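Local structure of toxin protein (Yersinia entomophaga, 6AQK) at residues N112-L117 with L143-A148; A118-E123 with V131-D136; W163-E168 with N191-T196; S206-D209 with Q213-T216. The protein probably acts as an ADP-ribosyltransferase, forming the C-terminal toxin domain of an insect-associated bacterium's RHS2 protein. One frame throughout, in Å; residues are numbered along the deposited sequence.

Interaction 1 of 4, residues N112-L117 with L143-A148; sequences NSYSWL and LIMSTA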
loop_
_atom_site.group_PDB
_atom_site.type_symbol
_atom_site.label_atom_id
_atom_site.label_comp_id
_atom_site.label_asym_id
_atom_site.label_seq_id
_atom_site.Cartn_x
_atom_site.Cartn_y
_atom_site.Cartn_z
ATOM N N ASN A 112 12.435 1.183 -2.106
ATOM C CA ASN A 112 13.041 1.822 -0.933
ATOM C C ASN A 112 12.413 1.350 0.406
ATOM O O ASN A 112 13.018 1.502 1.430
ATOM C CB ASN A 112 12.993 3.389 -1.096
ATOM C CG ASN A 112 13.584 3.893 -2.457
ATOM O OD1 ASN A 112 14.362 3.183 -3.103
ATOM N ND2 ASN A 112 13.190 5.115 -2.901
ATOM N N SER A 113 11.192 0.793 0.415
ATOM C CA SER A 113 10.539 0.307 1.614
ATOM C C SER A 113 10.687 -1.176 1.822
ATOM O O SER A 113 10.376 -1.641 2.879
ATOM C CB SER A 113 9.020 0.552 1.587
ATOM O OG SER A 113 8.714 1.901 1.550
ATOM N N TYR A 114 11.047 -1.919 0.794
ATOM C CA TYR A 114 11.032 -3.382 0.846
ATOM C C TYR A 114 12.371 -3.874 0.309
ATOM O O TYR A 114 12.623 -3.860 -0.902
ATOM C CB TYR A 114 9.898 -3.929 -0.019
ATOM C CG TYR A 114 8.502 -3.465 0.392
ATOM C CD1 TYR A 114 7.944 -3.815 1.634
ATOM C CD2 TYR A 114 7.726 -2.746 -0.486
ATOM C CE1 TYR A 114 6.669 -3.448 1.954
ATOM C CE2 TYR A 114 6.450 -2.340 -0.135
ATOM C CZ TYR A 114 5.938 -2.675 1.098
ATOM O OH TYR A 114 4.636 -2.251 1.358
ATOM N N SER A 115 13.257 -4.233 1.224
ATOM C CA SER A 115 14.663 -4.581 0.837
ATOM C C SER A 115 14.741 -5.844 -0.040
ATOM O O SER A 115 15.619 -5.975 -0.913
ATOM C CB SER A 115 15.534 -4.732 2.103
ATOM O OG SER A 115 15.116 -5.788 2.919
ATOM N N TRP A 116 13.808 -6.756 0.200
ATOM C CA TRP A 116 13.652 -7.996 -0.612
ATOM C C TRP A 116 13.270 -7.690 -2.050
ATOM O O TRP A 116 13.762 -8.344 -2.984
ATOM C CB TRP A 116 12.658 -8.954 0.008
ATOM C CG TRP A 116 11.352 -8.313 0.561
ATOM C CD1 TRP A 116 11.158 -7.819 1.823
ATOM C CD2 TRP A 116 10.112 -8.090 -0.147
ATOM N NE1 TRP A 116 9.862 -7.308 1.953
ATOM C CE2 TRP A 116 9.214 -7.480 0.746
ATOM C CE3 TRP A 116 9.665 -8.374 -1.447
ATOM C CZ2 TRP A 116 7.931 -7.131 0.371
ATOM C CZ3 TRP A 116 8.419 -8.021 -1.805
ATOM C CH2 TRP A 116 7.544 -7.423 -0.910
ATOM N N LEU A 117 12.470 -6.639 -2.225
ATOM C CA LEU A 117 12.098 -6.217 -3.547
ATOM C C LEU A 117 13.265 -5.536 -4.261
ATOM O O LEU A 117 13.593 -5.882 -5.416
ATOM C CB LEU A 117 10.869 -5.310 -3.475
ATOM C CG LEU A 117 10.338 -4.782 -4.799
ATOM C CD1 LEU A 117 9.903 -5.960 -5.672
ATOM C CD2 LEU A 117 9.210 -3.761 -4.533
ATOM N N LEU A 143 1.591 0.795 5.305
ATOM C CA LEU A 143 0.593 1.831 4.916
ATOM C C LEU A 143 -0.809 1.270 4.990
ATOM O O LEU A 143 -1.052 0.016 5.053
ATOM C CB LEU A 143 0.863 2.367 3.495
ATOM C CG LEU A 143 0.641 1.350 2.362
ATOM C CD1 LEU A 143 0.460 1.990 1.014
ATOM C CD2 LEU A 143 1.803 0.330 2.325
ATOM N N ILE A 144 -1.771 2.190 4.906
ATOM C CA ILE A 144 -3.135 1.853 4.561
ATOM C C ILE A 144 -3.146 1.648 3.026
ATOM O O ILE A 144 -2.954 2.580 2.240
ATOM C CB ILE A 144 -4.128 3.008 4.971
ATOM C CG1 ILE A 144 -4.149 3.112 6.499
ATOM C CG2 ILE A 144 -5.517 2.816 4.324
ATOM C CD1 ILE A 144 -4.859 4.335 7.083
ATOM N N MET A 145 -3.379 0.449 2.594
ATOM C CA MET A 145 -3.122 0.118 1.224
ATOM C C MET A 145 -4.414 -0.053 0.420
ATOM O O MET A 145 -5.220 -0.931 0.721
ATOM C CB MET A 145 -2.331 -1.253 1.198
ATOM C CG MET A 145 -1.933 -1.630 -0.199
ATOM S SD MET A 145 -1.137 -3.241 -0.257
ATOM C CE MET A 145 0.501 -2.677 -0.030
ATOM N N SER A 146 -4.520 0.686 -0.698
ATOM C CA SER A 146 -5.613 0.559 -1.629
ATOM C C SER A 146 -5.262 -0.435 -2.679
ATOM O O SER A 146 -4.088 -0.598 -3.006
ATOM C CB SER A 146 -5.917 1.884 -2.301
ATOM O OG SER A 146 -4.775 2.352 -3.036
ATOM N N THR A 147 -6.275 -1.130 -3.151
ATOM C CA THR A 147 -6.107 -2.144 -4.140
ATOM C C THR A 147 -7.331 -2.060 -5.066
ATOM O O THR A 147 -8.306 -1.426 -4.712
ATOM C CB THR A 147 -5.956 -3.576 -3.509
ATOM O OG1 THR A 147 -7.221 -4.081 -3.030
ATOM C CG2 THR A 147 -4.873 -3.600 -2.368
ATOM N N ALA A 148 -7.241 -2.651 -6.250
ATOM C CA ALA A 148 -8.317 -2.610 -7.226
ATOM C C ALA A 148 -8.836 -4.025 -7.508
ATOM O O ALA A 148 -8.069 -4.943 -7.510
ATOM C CB ALA A 148 -7.855 -2.028 -8.530
#
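Where Tyr114, the N-cap residue of helix 115-124, meets Leu143 and Met145, the two backbones stay well apart, one entering that helix, the other leading from a loop into the short strand 145-148. The long phenol of Tyr114 spans the gap between them. Its CG is anti to the carbonyl carbon, beside the backbone N (chi1 -60°), which sends the ring across to the other segment with the hydroxyl leading. Tyr114 OH approaches Leu143 CD2 at 4.0 Å, the two side chains crossing at about a right angle, while Met145 CE lies farther off, 4.4 Å from Tyr114 OH. Leu143 takes the crowded position between its backbone N and carbonyl carbon (chi1 67°), and this brings one methyl branch up to the hydroxyl. Closer to its own backbone the phenol ring has Ser113 CB over the centre of one face, 4.1 Å above the plane. Tyr114 CB in turn lies over a face of the Trp116 indole. Ile139 and Pro142 also border Tyr114, and Met145 packs on Phe165. Strand 145-148 pairs with strand 184-187, consistent with the second sheet of the ADP-ribosyltransferase fold. Tyrosine suits this place because its ring is long enough to fill the distance, and leucine and methionine offer flexible apolar ends. No hydrogen bond joins the two segments, so the contact rests on weak dispersion between a hydroxyl oxygen and two methyl groups.

Interaction 2 of 4, residues A118-E123 with V131-D136; sequences AEFINE and VQKSMD. With PT (platinum (II) ion), chain C.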
loop_
_atom_site.group_PDB
_atom_site.type_symbol
_atom_site.label_atom_id
_atom_site.label_comp_id
_atom_site.label_asym_id
_atom_site.label_seq_id
_atom_site.Cartn_x
_atom_site.Cartn_y
_atom_site.Cartn_z
ATOM N N ALA A 118 13.938 -4.640 -3.552
ATOM C CA ALA A 118 15.123 -3.936 -4.092
ATOM C C ALA A 118 16.173 -4.957 -4.618
ATOM O O ALA A 118 16.689 -4.853 -5.729
ATOM C CB ALA A 118 15.744 -3.027 -3.016
ATOM N N GLU A 119 16.420 -5.956 -3.807
ATOM C CA GLU A 119 17.358 -7.045 -4.142
ATOM C C GLU A 119 16.973 -7.767 -5.399
ATOM O O GLU A 119 17.816 -7.960 -6.323
ATOM C CB GLU A 119 17.427 -8.028 -2.973
ATOM C CG GLU A 119 18.284 -9.285 -3.178
ATOM C CD GLU A 119 19.759 -9.039 -2.947
ATOM O OE1 GLU A 119 20.324 -9.612 -1.983
ATOM O OE2 GLU A 119 20.352 -8.243 -3.705
ATOM N N PHE A 120 15.689 -8.133 -5.458
ATOM C CA PHE A 120 15.184 -8.906 -6.570
ATOM C C PHE A 120 15.271 -8.060 -7.804
ATOM O O PHE A 120 15.698 -8.554 -8.845
ATOM C CB PHE A 120 13.763 -9.413 -6.298
ATOM C CG PHE A 120 13.189 -10.198 -7.444
ATOM C CD1 PHE A 120 13.556 -11.548 -7.602
ATOM C CD2 PHE A 120 12.288 -9.623 -8.357
ATOM C CE1 PHE A 120 13.057 -12.305 -8.685
ATOM C CE2 PHE A 120 11.755 -10.399 -9.431
ATOM C CZ PHE A 120 12.160 -11.743 -9.575
ATOM N N ILE A 121 14.879 -6.782 -7.712
ATOM C CA ILE A 121 14.981 -5.857 -8.853
ATOM C C ILE A 121 16.424 -5.722 -9.324
ATOM O O ILE A 121 16.706 -5.853 -10.539
ATOM C CB ILE A 121 14.437 -4.438 -8.503
ATOM C CG1 ILE A 121 12.903 -4.535 -8.349
ATOM C CG2 ILE A 121 14.824 -3.410 -9.552
ATOM C CD1 ILE A 121 12.193 -3.265 -7.863
ATOM N N ASN A 122 17.312 -5.432 -8.388
ATOM C CA ASN A 122 18.759 -5.386 -8.698
ATOM C C ASN A 122 19.273 -6.635 -9.394
ATOM O O ASN A 122 20.005 -6.494 -10.345
ATOM C CB ASN A 122 19.621 -5.069 -7.466
ATOM C CG ASN A 122 19.467 -3.594 -7.016
ATOM O OD1 ASN A 122 19.147 -2.695 -7.816
ATOM N ND2 ASN A 122 19.653 -3.358 -5.731
ATOM N N GLU A 123 18.892 -7.825 -8.948
ATOM C CA GLU A 123 19.372 -9.051 -9.599
ATOM C C GLU A 123 18.731 -9.311 -10.971
ATOM O O GLU A 123 19.316 -10.028 -11.793
ATOM C CB GLU A 123 19.122 -10.267 -8.734
ATOM C CG GLU A 123 19.773 -10.239 -7.346
ATOM C CD GLU A 123 19.196 -11.288 -6.393
ATOM O OE1 GLU A 123 18.373 -12.117 -6.851
ATOM O OE2 GLU A 123 19.567 -11.295 -5.180
ATOM N N VAL A 131 11.988 -14.550 -14.642
ATOM C CA VAL A 131 12.612 -15.161 -13.473
ATOM C C VAL A 131 11.530 -15.046 -12.428
ATOM O O VAL A 131 10.840 -13.980 -12.350
ATOM C CB VAL A 131 13.843 -14.351 -12.949
ATOM C CG1 VAL A 131 14.379 -14.953 -11.653
ATOM C CG2 VAL A 131 14.931 -14.335 -13.972
ATOM N N GLN A 132 11.310 -16.141 -11.719
ATOM C CA GLN A 132 10.523 -16.132 -10.472
ATOM C C GLN A 132 11.437 -16.460 -9.291
ATOM O O GLN A 132 12.430 -17.166 -9.433
ATOM C CB GLN A 132 9.458 -17.198 -10.454
ATOM C CG GLN A 132 8.425 -17.183 -11.548
ATOM C CD GLN A 132 7.384 -18.293 -11.340
ATOM O OE1 GLN A 132 7.280 -18.879 -10.240
ATOM N NE2 GLN A 132 6.625 -18.600 -12.394
ATOM N N LYS A 133 11.053 -15.983 -8.118
ATOM C CA LYS A 133 11.705 -16.319 -6.899
ATOM C C LYS A 133 10.590 -16.585 -5.904
ATOM O O LYS A 133 9.773 -15.719 -5.623
ATOM C CB LYS A 133 12.618 -15.202 -6.449
ATOM C CG LYS A 133 13.271 -15.459 -5.108
ATOM C CD LYS A 133 14.067 -14.274 -4.597
ATOM C CE LYS A 133 14.795 -14.682 -3.323
ATOM N NZ LYS A 133 15.720 -13.601 -2.887
ATOM N N SER A 134 10.531 -17.818 -5.423
ATOM C CA SER A 134 9.598 -18.192 -4.440
ATOM C C SER A 134 9.939 -17.612 -3.093
ATOM O O SER A 134 11.106 -17.543 -2.738
ATOM C CB SER A 134 9.584 -19.709 -4.338
ATOM O OG SER A 134 8.555 -20.086 -3.470
ATOM N N MET A 135 8.921 -17.225 -2.318
ATOM C CA MET A 135 9.152 -16.611 -0.977
ATOM C C MET A 135 8.202 -17.159 0.054
ATOM O O MET A 135 7.154 -17.732 -0.261
ATOM C CB MET A 135 8.932 -15.079 -1.060
ATOM C CG MET A 135 9.719 -14.390 -2.176
ATOM S SD MET A 135 11.338 -13.781 -1.715
ATOM C CE MET A 135 10.634 -12.244 -0.975
ATOM N N ASP A 136 8.457 -16.855 1.314
ATOM C CA ASP A 136 7.484 -17.162 2.302
ATOM C C ASP A 136 7.495 -16.152 3.411
ATOM O O ASP A 136 7.498 -16.507 4.598
ATOM C CB ASP A 136 7.781 -18.564 2.845
ATOM C CG ASP A 136 6.585 -19.177 3.411
ATOM O OD1 ASP A 136 5.705 -19.535 2.600
ATOM O OD2 ASP A 136 6.466 -19.245 4.641
HETATM PT PT PT C . 12.181 -13.902 0.173
#
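Phe120 brings its ring obliquely against the base of Lys133, with Phe120 CE1 3.7 Å from Lys133 CB. The arrangement is a helix packed on a β-sheet: helix 115-124 rests against strand 131-140, an outermost strand of the five-stranded mixed sheet. Because CG is anti to the backbone N (chi1 179°), the Phe120 ring leaves the helix directly toward the strand. The carbonyl O of Val131 lies at the ring edge, in plane, 3.8 Å from Phe120 CZ, where the slightly positive rim hydrogens suit an oxygen. Val131 CG1 makes a looser apolar contact, 4.2 Å from Phe120 CE1. Phenylalanine fits here as a flat apolar wedge, and it also reaches Leu198, Tyr200 and Tyr220 on the neighbouring strands.

Lysine can serve at this margin because its methylenes touch the ring, CB and CD both near Phe120 CD1, while the extended chain carries the ammonium beyond it. Lys133 NZ stays 5.0 Å from Glu123 OE1, too far for a salt bridge, though the opposite charges may attract weakly. Two residues on, the thioether of Met135 offers a soft ligand to a platinum ion, with Met135 SD 2.1 Å from the metal.

Interaction 3 of 4, residues W163-E168 with N191-T196; sequences WHFDLE and NRMKIT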
loop_
_atom_site.group_PDB
_atom_site.type_symbol
_atom_site.label_atom_id
_atom_site.label_comp_id
_atom_site.label_asym_id
_atom_site.label_seq_id
_atom_site.Cartn_x
_atom_site.Cartn_y
_atom_site.Cartn_z
ATOM N N TRP A 163 1.126 -5.790 -7.675
ATOM C CA TRP A 163 0.836 -6.837 -6.738
ATOM C C TRP A 163 -0.418 -7.602 -7.152
ATOM O O TRP A 163 -1.391 -7.029 -7.596
ATOM C CB TRP A 163 0.543 -6.250 -5.362
ATOM C CG TRP A 163 1.498 -5.272 -4.762
ATOM C CD1 TRP A 163 1.725 -3.985 -5.149
ATOM C CD2 TRP A 163 2.313 -5.468 -3.545
ATOM N NE1 TRP A 163 2.614 -3.366 -4.292
ATOM C CE2 TRP A 163 2.983 -4.239 -3.300
ATOM C CE3 TRP A 163 2.545 -6.538 -2.678
ATOM C CZ2 TRP A 163 3.818 -4.057 -2.207
ATOM C CZ3 TRP A 163 3.358 -6.342 -1.584
ATOM C CH2 TRP A 163 4.019 -5.115 -1.383
ATOM N N HIS A 164 -0.388 -8.908 -6.948
ATOM C CA HIS A 164 -1.544 -9.750 -7.168
ATOM C C HIS A 164 -1.817 -10.414 -5.850
ATOM O O HIS A 164 -1.059 -11.283 -5.407
ATOM C CB HIS A 164 -1.250 -10.792 -8.241
ATOM C CG HIS A 164 -2.402 -11.688 -8.522
ATOM N ND1 HIS A 164 -2.295 -12.796 -9.321
ATOM C CD2 HIS A 164 -3.686 -11.647 -8.091
ATOM C CE1 HIS A 164 -3.473 -13.389 -9.402
ATOM N NE2 HIS A 164 -4.337 -12.705 -8.670
ATOM N N PHE A 165 -2.905 -9.967 -5.234
ATOM C CA PHE A 165 -3.336 -10.398 -3.909
ATOM C C PHE A 165 -4.371 -11.492 -3.991
ATOM O O PHE A 165 -5.375 -11.373 -4.679
ATOM C CB PHE A 165 -3.906 -9.234 -3.173
ATOM C CG PHE A 165 -2.853 -8.214 -2.791
ATOM C CD1 PHE A 165 -1.786 -8.554 -1.965
ATOM C CD2 PHE A 165 -2.945 -6.921 -3.245
ATOM C CE1 PHE A 165 -0.795 -7.636 -1.658
ATOM C CE2 PHE A 165 -1.958 -6.031 -2.964
ATOM C CZ PHE A 165 -0.932 -6.351 -2.156
ATOM N N ASP A 166 -4.053 -12.575 -3.308
ATOM C CA ASP A 166 -5.019 -13.640 -2.986
ATOM C C ASP A 166 -5.623 -13.346 -1.611
ATOM O O ASP A 166 -4.915 -13.319 -0.607
ATOM C CB ASP A 166 -4.258 -14.979 -3.019
ATOM C CG ASP A 166 -5.103 -16.162 -2.622
ATOM O OD1 ASP A 166 -6.343 -16.048 -2.609
ATOM O OD2 ASP A 166 -4.506 -17.233 -2.342
ATOM N N LEU A 167 -6.931 -13.135 -1.584
ATOM C CA LEU A 167 -7.601 -12.775 -0.321
ATOM C C LEU A 167 -8.030 -14.038 0.426
ATOM O O LEU A 167 -8.875 -14.707 -0.029
ATOM C CB LEU A 167 -8.766 -11.870 -0.602
ATOM C CG LEU A 167 -8.435 -10.390 -0.672
ATOM C CD1 LEU A 167 -7.172 -10.029 -1.410
ATOM C CD2 LEU A 167 -9.639 -9.603 -1.170
ATOM N N GLU A 168 -7.470 -14.310 1.595
ATOM C CA GLU A 168 -7.865 -15.546 2.350
ATOM C C GLU A 168 -9.166 -15.196 3.096
ATOM O O GLU A 168 -9.344 -14.044 3.504
ATOM C CB GLU A 168 -6.827 -15.925 3.366
ATOM C CG GLU A 168 -5.539 -16.493 2.761
ATOM C CD GLU A 168 -4.577 -17.041 3.828
ATOM O OE1 GLU A 168 -4.774 -16.863 5.073
ATOM O OE2 GLU A 168 -3.582 -17.656 3.404
ATOM N N ASN A 191 -1.791 -4.369 8.195
ATOM C CA ASN A 191 -2.383 -5.544 7.593
ATOM C C ASN A 191 -1.306 -6.601 7.378
ATOM O O ASN A 191 -0.218 -6.293 6.881
ATOM C CB ASN A 191 -3.011 -5.145 6.263
ATOM C CG ASN A 191 -3.634 -6.300 5.539
ATOM O OD1 ASN A 191 -4.530 -6.915 6.081
ATOM N ND2 ASN A 191 -3.163 -6.587 4.310
ATOM N N ARG A 192 -1.638 -7.838 7.728
ATOM C CA ARG A 192 -0.733 -8.954 7.557
ATOM C C ARG A 192 -0.854 -9.555 6.192
ATOM O O ARG A 192 -1.945 -9.898 5.754
ATOM C CB ARG A 192 -1.010 -10.042 8.637
ATOM C CG ARG A 192 -0.570 -9.574 10.028
ATOM C CD ARG A 192 -0.766 -10.559 11.179
ATOM N NE ARG A 192 -1.744 -11.586 10.860
ATOM C CZ ARG A 192 -1.500 -12.891 10.659
ATOM N NH1 ARG A 192 -2.513 -13.690 10.379
ATOM N NH2 ARG A 192 -0.277 -13.426 10.759
ATOM N N MET A 193 0.286 -9.737 5.560
ATOM C CA MET A 193 0.359 -10.408 4.263
ATOM C C MET A 193 1.554 -11.374 4.225
ATOM O O MET A 193 2.543 -11.211 4.939
ATOM C CB MET A 193 0.427 -9.410 3.130
ATOM C CG MET A 193 1.668 -8.566 3.038
ATOM S SD MET A 193 1.727 -7.482 1.550
ATOM C CE MET A 193 0.290 -6.489 1.846
ATOM N N LYS A 194 1.440 -12.363 3.364
ATOM C CA LYS A 194 2.483 -13.351 3.153
ATOM C C LYS A 194 2.928 -13.241 1.710
ATOM O O LYS A 194 2.091 -13.443 0.856
ATOM C CB LYS A 194 1.923 -14.727 3.458
ATOM C CG LYS A 194 2.906 -15.866 3.275
ATOM C CD LYS A 194 2.072 -17.125 3.442
ATOM C CE LYS A 194 2.773 -18.409 3.039
ATOM N NZ LYS A 194 3.632 -18.840 4.174
ATOM N N ILE A 195 4.169 -12.821 1.490
ATOM C CA ILE A 195 4.726 -12.720 0.148
ATOM C C ILE A 195 5.037 -14.159 -0.256
ATOM O O ILE A 195 5.818 -14.855 0.440
ATOM C CB ILE A 195 6.007 -11.904 0.077
ATOM C CG1 ILE A 195 5.838 -10.522 0.765
ATOM C CG2 ILE A 195 6.467 -11.750 -1.397
ATOM C CD1 ILE A 195 4.673 -9.716 0.261
ATOM N N THR A 196 4.464 -14.590 -1.377
ATOM C CA THR A 196 4.755 -15.920 -1.853
ATOM C C THR A 196 5.629 -16.015 -3.074
ATOM O O THR A 196 6.242 -17.076 -3.301
ATOM C CB THR A 196 3.481 -16.728 -2.093
ATOM O OG1 THR A 196 2.742 -16.128 -3.153
ATOM C CG2 THR A 196 2.612 -16.663 -0.834
#
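Met193 brings its thioether against the rings of both Trp163 and Phe165, joining two strands that are not paired with each other. The strand segments approach to 9.1 Å with 119° between their directions, a span that only side chains bridge. The tight part is wholly buried. Met193 SD comes within 3.7 Å of Trp163 CZ3, obliquely to the indole, and the two side chains cross at about a right angle. Toward Phe165 the same sulfur lies at the ring edge, 5.4 Å from the centroid, so it makes Met-aromatic contacts with both rings. A bend at the last torsion (chi3 61°) turns the methyl to Phe165, with Met193 CE 3.8 Å from Phe165 CE1. Ile195 CD1 completes the group at the edge of the indole, 4.1 Å from Trp163 CZ3. Methionine suits the centre because its pliable, polarisable chain can fit against two differently turned rings.

Residues flanking or alternating with the buried ones form the looser, partly exposed side, and their polar groups find partners away from this contact: Asp166 pairs with Arg225, Arg192 with Glu138 and Lys194 with Asp136. The indole N-H of Trp163 is likewise engaged, by Asp106. Strand 220-226 lies between the two strands in the five-stranded sheet; Thr147 of strand 145-148 packs on Phe165, and Trp116 of helix 115-124 reaches Ile195.

Interaction 4 of 4, residues S206-D209 with Q213-T216; sequences SYMD and QYGT. With PT (platinum (II) ion), chain G.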
loop_
_atom_site.group_PDB
_atom_site.type_symbol
_atom_site.label_atom_id
_atom_site.label_comp_id
_atom_site.label_asym_id
_atom_site.label_seq_id
_atom_site.Cartn_x
_atom_site.Cartn_y
_atom_site.Cartn_z
ATOM N N SER A 206 4.160 -10.192 -20.481
ATOM C CA SER A 206 2.975 -9.880 -19.644
ATOM C C SER A 206 2.794 -10.930 -18.569
ATOM O O SER A 206 3.046 -12.128 -18.781
ATOM C CB SER A 206 1.705 -9.848 -20.480
ATOM O OG SER A 206 1.810 -8.971 -21.582
ATOM N N TYR A 207 2.268 -10.491 -17.428
ATOM C CA TYR A 207 1.921 -11.422 -16.366
ATOM C C TYR A 207 0.989 -12.527 -16.922
ATOM O O TYR A 207 0.043 -12.232 -17.650
ATOM C CB TYR A 207 1.178 -10.646 -15.266
ATOM C CG TYR A 207 0.834 -11.468 -14.049
ATOM C CD1 TYR A 207 1.721 -12.367 -13.510
ATOM C CD2 TYR A 207 -0.394 -11.301 -13.423
ATOM C CE1 TYR A 207 1.436 -13.067 -12.341
ATOM C CE2 TYR A 207 -0.706 -12.040 -12.272
ATOM C CZ TYR A 207 0.204 -12.908 -11.750
ATOM O OH TYR A 207 -0.120 -13.597 -10.625
ATOM N N MET A 208 1.316 -13.781 -16.602
ATOM C CA MET A 208 0.569 -14.934 -17.053
ATOM C C MET A 208 0.469 -14.963 -18.598
ATOM O O MET A 208 -0.472 -15.528 -19.135
ATOM C CB MET A 208 -0.851 -14.925 -16.476
ATOM C CG MET A 208 -0.921 -14.897 -14.958
ATOM S SD MET A 208 -2.014 -16.191 -14.327
ATOM C CE MET A 208 -0.974 -17.681 -14.607
ATOM N N ASP A 209 1.360 -14.263 -19.293
ATOM C CA ASP A 209 1.297 -14.131 -20.753
ATOM C C ASP A 209 -0.080 -13.714 -21.241
ATOM O O ASP A 209 -0.538 -14.169 -22.274
ATOM C CB ASP A 209 1.773 -15.446 -21.394
ATOM C CG ASP A 209 3.168 -15.855 -20.925
ATOM O OD1 ASP A 209 4.113 -15.035 -21.015
ATOM O OD2 ASP A 209 3.344 -17.006 -20.482
ATOM N N GLN A 213 -5.449 -8.602 -20.360
ATOM C CA GLN A 213 -5.783 -8.375 -18.924
ATOM C C GLN A 213 -4.749 -7.560 -18.111
ATOM O O GLN A 213 -5.120 -6.758 -17.253
ATOM C CB GLN A 213 -5.969 -9.759 -18.246
ATOM C CG GLN A 213 -6.573 -9.771 -16.835
ATOM C CD GLN A 213 -7.957 -9.114 -16.689
ATOM O OE1 GLN A 213 -8.554 -8.632 -17.653
ATOM N NE2 GLN A 213 -8.481 -9.117 -15.453
ATOM N N TYR A 214 -3.473 -7.807 -18.366
ATOM C CA TYR A 214 -2.373 -7.299 -17.519
ATOM C C TYR A 214 -1.423 -6.299 -18.201
ATOM O O TYR A 214 -0.538 -5.752 -17.572
ATOM C CB TYR A 214 -1.622 -8.478 -16.975
ATOM C CG TYR A 214 -2.445 -9.280 -15.956
ATOM C CD1 TYR A 214 -2.859 -8.713 -14.739
ATOM C CD2 TYR A 214 -2.821 -10.616 -16.215
ATOM C CE1 TYR A 214 -3.636 -9.450 -13.833
ATOM C CE2 TYR A 214 -3.558 -11.362 -15.301
ATOM C CZ TYR A 214 -3.970 -10.765 -14.106
ATOM O OH TYR A 214 -4.714 -11.497 -13.204
ATOM N N GLY A 215 -1.625 -6.047 -19.499
ATOM C CA GLY A 215 -0.764 -5.184 -20.231
ATOM C C GLY A 215 0.655 -5.690 -20.364
ATOM O O GLY A 215 0.973 -6.872 -20.175
ATOM N N THR A 216 1.491 -4.740 -20.717
ATOM C CA THR A 216 2.890 -4.938 -20.929
ATOM C C THR A 216 3.747 -3.914 -20.186
ATOM O O THR A 216 4.950 -3.840 -20.429
ATOM C CB THR A 216 3.200 -4.843 -22.440
ATOM O OG1 THR A 216 2.842 -3.527 -22.920
ATOM C CG2 THR A 216 2.431 -5.922 -23.161
HETATM PT PT PT G . -3.986 -15.814 -14.943
HETATM O O HOH W 1 1.907 -7.547 -17.221
#
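Tyr207 can be followed outward from CB, which rests 3.9 Å from Tyr214 CB and equally near Tyr214 CG. With CG anti to its backbone N (chi1 -176°), the ring is then carried across the partner tyrosine, edge first. Its CD2 stands over the centre of the Tyr214 ring, 3.5 Å above that plane, and Tyr207 CE2 goes on to Tyr214 CZ at 4.0 Å. The tip leaves the contact: Tyr207 OH hydrogen-bonds His164 ND1 on strand 161-167. The planes stand at 70°, a T-shaped (edge-to-face) pair in which Tyr207 gives the edge and Tyr214 the face. Tyrosine suits the first place by joining an aromatic edge to a polar end, and the second by its broad face, whose other side carries Gln213 CG.

Residues 206-209 form a type II β-turn, closed by Asp209 N to Ser206 O, just before helix 211-214. Gly215, the first residue past that helix, has positive phi (65°), a conformation glycine adopts easily. Its carbonyl O accepts a bond from Ser206 OG at 2.7 Å, the donor standing above the carbonyl plane. A water accepts from Tyr207 N at 3.0 Å and can donate to Tyr214 O. Met208 folds CG over the centre of one face of its neighbour Tyr207, 3.7 Å above the plane, then turns outward, and the sulfur of this exposed residue binds a platinum ion, SD lying 2.1 Å from the metal.

In the fold
From the N terminus, the chain first enters interaction 1 at residues 112-117 and passes straight along helix 115-124 into the first half of interaction 2. Strand 131-140 closes interaction 2, a short helix-to-strand loop nested within the longer one that interaction 1 closes at 143-148. Interactions 3 and 4 follow in series: the former ties strands 161-167 and 192-200, the latter closes a tight loop round helix 211-214. None cross. Interactions 1 and 3 meet in the interior, where Tyr114 packs on Trp163. Interactions 2 and 3 share neighbouring strands of the large sheet, and a probable hydrogen bond between His164 ND1 and Tyr207 OH links interactions 3 and 4.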